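Local coordinates for centrosomal protein 120 (Oreochromis niloticus, PDB 6EWH) that is a centriole and basal-body component that probably supports cilium formation, represented here by its second C2 domain, a beta-sandwich, at residues S34-F39 / P86-V91. The protein carries 1 engineered substitution. Sequence-based numbering, arbitrary orientation.
Sequences SVTVAF and PERASV
Antiparallel neighbours in one sheet of the C2 beta-sandwich, strand 34-39 and strand 87-91 are laced together by two hydrogen-bonded pairs. V35 N reaches A89 O at 2.9 Å and A89 N returns the bond to V35 O; V37 and E87 exchange a second pair, less straight, with V37 N to E87 O at 3.0 Å and 155° at the hydrogen. T36-R88 sits between them as a non-hydrogen-bonded pair, and S34-S90 follows beyond V35-A89; here CA-H...O contacts help close the seam, such as R88 CA to V35 O at 3.2 Å.

The two faces differ. V35 and A89 turn into the sandwich, both packing on Y64 of strand 60-66 in the facing sheet. On the same face V37 and E87 run side by side, while the E87 carboxylate carries on to accept a bond from E74 N through OE1.

On the other face R88 crosses T36 obliquely. Its chain starts extended, CG anti to the backbone N (chi1 -177°), which carries CD to 3.8 Å from S34 CB; the bend at chi3 (-60°) then turns NE and the guanidinium to the T36 side. T36 OG1 stands alongside, 3.5 Å from R88 CG and 3.4 Å from R88 NE. A water links T36 OG1, at 2.7 Å, to R88 NH1, meeting the guanidinium edge in its plane. A valine at T36 would probably leave this water without its hydroxyl partner and R88 freer to swing away.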
ATOM      1  N   SER A  34       5.353  -6.632   2.550  1.00 20.31           N
ATOM      2  CA  SER A  34       4.991  -6.439   1.156  0.82 20.28           C
ATOM      3  C   SER A  34       3.623  -5.791   1.025  1.00 20.88           C
ATOM      4  O   SER A  34       2.737  -5.953   1.875  1.00 22.29           O
ATOM      5  CB  SER A  34       4.983  -7.751   0.360  0.82 22.57           C
ATOM      6  OG  SER A  34       4.011  -8.639   0.861  0.82 22.74           O
ATOM      7  N   VAL A  35       3.474  -5.041  -0.063  1.00 19.69           N
ATOM      8  CA  VAL A  35       2.221  -4.381  -0.426  1.00 20.51           C
ATOM      9  C   VAL A  35       1.895  -4.796  -1.853  1.00 20.26           C
ATOM     10  O   VAL A  35       2.744  -4.675  -2.745  1.00 21.18           O
ATOM     11  CB  VAL A  35       2.361  -2.854  -0.360  1.00 19.70           C
ATOM     12  CG1 VAL A  35       1.042  -2.180  -0.786  1.00 21.55           C
ATOM     13  CG2 VAL A  35       2.755  -2.415   1.036  1.00 21.77           C
ATOM     14  N   THR A  36       0.676  -5.279  -2.074  1.00 20.79           N
ATOM     15  CA  THR A  36       0.234  -5.682  -3.406  1.00 20.64           C
ATOM     16  C   THR A  36      -1.002  -4.875  -3.767  1.00 21.73           C
ATOM     17  O   THR A  36      -1.987  -4.862  -3.015  1.00 23.72           O
ATOM     18  CB  THR A  36      -0.095  -7.174  -3.467  1.00 22.25           C
ATOM     19  OG1 THR A  36       1.039  -7.936  -3.076  1.00 23.76           O
ATOM     20  CG2 THR A  36      -0.522  -7.559  -4.896  1.00 24.77           C
ATOM     21  N   VAL A  37      -0.942  -4.195  -4.902  1.00 20.51           N
ATOM     22  CA  VAL A  37      -2.115  -3.555  -5.488  0.61 21.04           C
ATOM     23  C   VAL A  37      -2.684  -4.510  -6.529  1.00 22.53           C
ATOM     24  O   VAL A  37      -2.019  -4.856  -7.514  1.00 23.01           O
ATOM     25  CB  VAL A  37      -1.801  -2.160  -6.056  0.61 22.14           C
ATOM     26  CG1 VAL A  37      -1.342  -1.231  -4.929  0.61 25.51           C
ATOM     27  CG2 VAL A  37      -0.755  -2.204  -7.186  0.61 23.91           C
ATOM     28  N   ALA A  38      -3.903  -4.982  -6.282  1.00 24.77           N
ATOM     29  CA  ALA A  38      -4.458  -6.125  -7.005  1.00 28.89           C
ATOM     30  C   ALA A  38      -5.454  -5.775  -8.107  1.00 23.57           C
ATOM     31  O   ALA A  38      -5.460  -6.438  -9.154  1.00 27.87           O
ATOM     32  CB  ALA A  38      -5.099  -7.105  -6.015  1.00 29.75           C
ATOM     33  N   PHE A  39      -6.303  -4.769  -7.904  1.00 23.35           N
ATOM     34  CA  PHE A  39      -7.352  -4.425  -8.863  1.00 24.62           C
ATOM     35  C   PHE A  39      -7.957  -3.102  -8.412  1.00 27.40           C
ATOM     36  O   PHE A  39      -7.687  -2.626  -7.305  1.00 24.68           O
ATOM     37  CB  PHE A  39      -8.447  -5.496  -8.916  1.00 28.77           C
ATOM     38  CG  PHE A  39      -9.256  -5.598  -7.650  1.00 31.52           C
ATOM     39  CD1 PHE A  39      -8.869  -6.446  -6.629  1.00 31.70           C
ATOM     40  CD2 PHE A  39     -10.415  -4.848  -7.486  1.00 46.59           C
ATOM     41  CE1 PHE A  39      -9.615  -6.544  -5.465  1.00 36.31           C
ATOM     42  CE2 PHE A  39     -11.155  -4.933  -6.323  1.00 49.57           C
ATOM     43  CZ  PHE A  39     -10.754  -5.784  -5.313  1.00 43.22           C
ATOM     44  N   PRO A  86      -1.712  -7.158 -11.190  1.00 21.83           N
ATOM     45  CA  PRO A  86      -1.403  -7.119  -9.758  1.00 23.88           C
ATOM     46  C   PRO A  86       0.100  -6.964  -9.579  1.00 22.42           C
ATOM     47  O   PRO A  86       0.894  -7.594 -10.281  1.00 23.00           O
ATOM     48  CB  PRO A  86      -1.892  -8.479  -9.241  1.00 25.57           C
ATOM     49  CG  PRO A  86      -2.787  -9.026 -10.325  1.00 31.56           C
ATOM     50  CD  PRO A  86      -2.270  -8.459 -11.608  1.00 26.70           C
ATOM     51  N   GLU A  87       0.488  -6.096  -8.653  1.00 21.72           N
ATOM     52  CA  GLU A  87       1.886  -5.711  -8.547  1.00 23.39           C
ATOM     53  C   GLU A  87       2.276  -5.557  -7.086  1.00 19.72           C
ATOM     54  O   GLU A  87       1.605  -4.847  -6.324  1.00 21.60           O
ATOM     55  CB  GLU A  87       2.135  -4.397  -9.294  1.00 24.13           C
ATOM     56  CG  GLU A  87       3.584  -3.959  -9.203  1.00 24.97           C
ATOM     57  CD  GLU A  87       3.894  -2.764 -10.063  1.00 25.33           C
ATOM     58  OE1 GLU A  87       3.005  -2.321 -10.826  1.00 23.56           O
ATOM     59  OE2 GLU A  87       5.042  -2.264  -9.972  1.00 30.34           O
ATOM     60  N   ARG A  88       3.362  -6.228  -6.698  1.00 21.42           N
ATOM     61  CA  ARG A  88       3.830  -6.260  -5.322  1.00 19.86           C
ATOM     62  C   ARG A  88       5.130  -5.480  -5.210  1.00 19.50           C
ATOM     63  O   ARG A  88       5.990  -5.558  -6.096  1.00 23.67           O
ATOM     64  CB  ARG A  88       4.093  -7.712  -4.897  1.00 20.55           C
ATOM     65  CG  ARG A  88       4.528  -7.852  -3.436  1.00 20.47           C
ATOM     66  CD  ARG A  88       4.784  -9.297  -3.077  1.00 26.66           C
ATOM     67  NE  ARG A  88       3.595 -10.110  -3.250  1.00 32.35           N
ATOM     68  CZ  ARG A  88       3.522 -11.161  -4.061  1.00 35.20           C
ATOM     69  NH1 ARG A  88       2.383 -11.825  -4.161  1.00 32.29           N
ATOM     70  NH2 ARG A  88       4.579 -11.542  -4.765  1.00 32.46           N
ATOM     71  N   ALA A  89       5.294  -4.767  -4.095  1.00 19.57           N
ATOM     72  CA  ALA A  89       6.572  -4.199  -3.704  1.00 19.18           C
ATOM     73  C   ALA A  89       6.867  -4.709  -2.311  1.00 20.64           C
ATOM     74  O   ALA A  89       5.963  -4.782  -1.472  1.00 21.25           O
ATOM     75  CB  ALA A  89       6.553  -2.663  -3.678  1.00 24.20           C
ATOM     76  N   SER A  90       8.116  -5.098  -2.060  1.00 21.53           N
ATOM     77  CA  SER A  90       8.510  -5.715  -0.796  0.52 22.79           C
ATOM     78  C   SER A  90       9.798  -5.085  -0.287  1.00 22.96           C
ATOM     79  O   SER A  90      10.670  -4.738  -1.081  1.00 23.76           O
ATOM     80  CB  SER A  90       8.804  -7.213  -0.998  0.52 23.26           C
ATOM     81  OG  SER A  90       7.716  -7.906  -1.592  0.52 25.36           O
ATOM     82  N   VAL A  91       9.928  -4.989   1.035  1.00 22.15           N
ATOM     83  CA  VAL A  91      11.174  -4.592   1.679  1.00 22.79           C
ATOM     84  C   VAL A  91      11.599  -5.687   2.641  1.00 23.66           C
ATOM     85  O   VAL A  91      10.773  -6.392   3.227  1.00 23.45           O
ATOM     86  CB  VAL A  91      11.053  -3.235   2.412  1.00 25.38           C
ATOM     87  CG1 VAL A  91      10.847  -2.110   1.401  1.00 26.41           C
ATOM     88  CG2 VAL A  91       9.912  -3.268   3.445  1.00 24.60           C
TER
HETATM   89  O   HOH W   1       0.394 -10.572  -3.261  1.00 44.66           O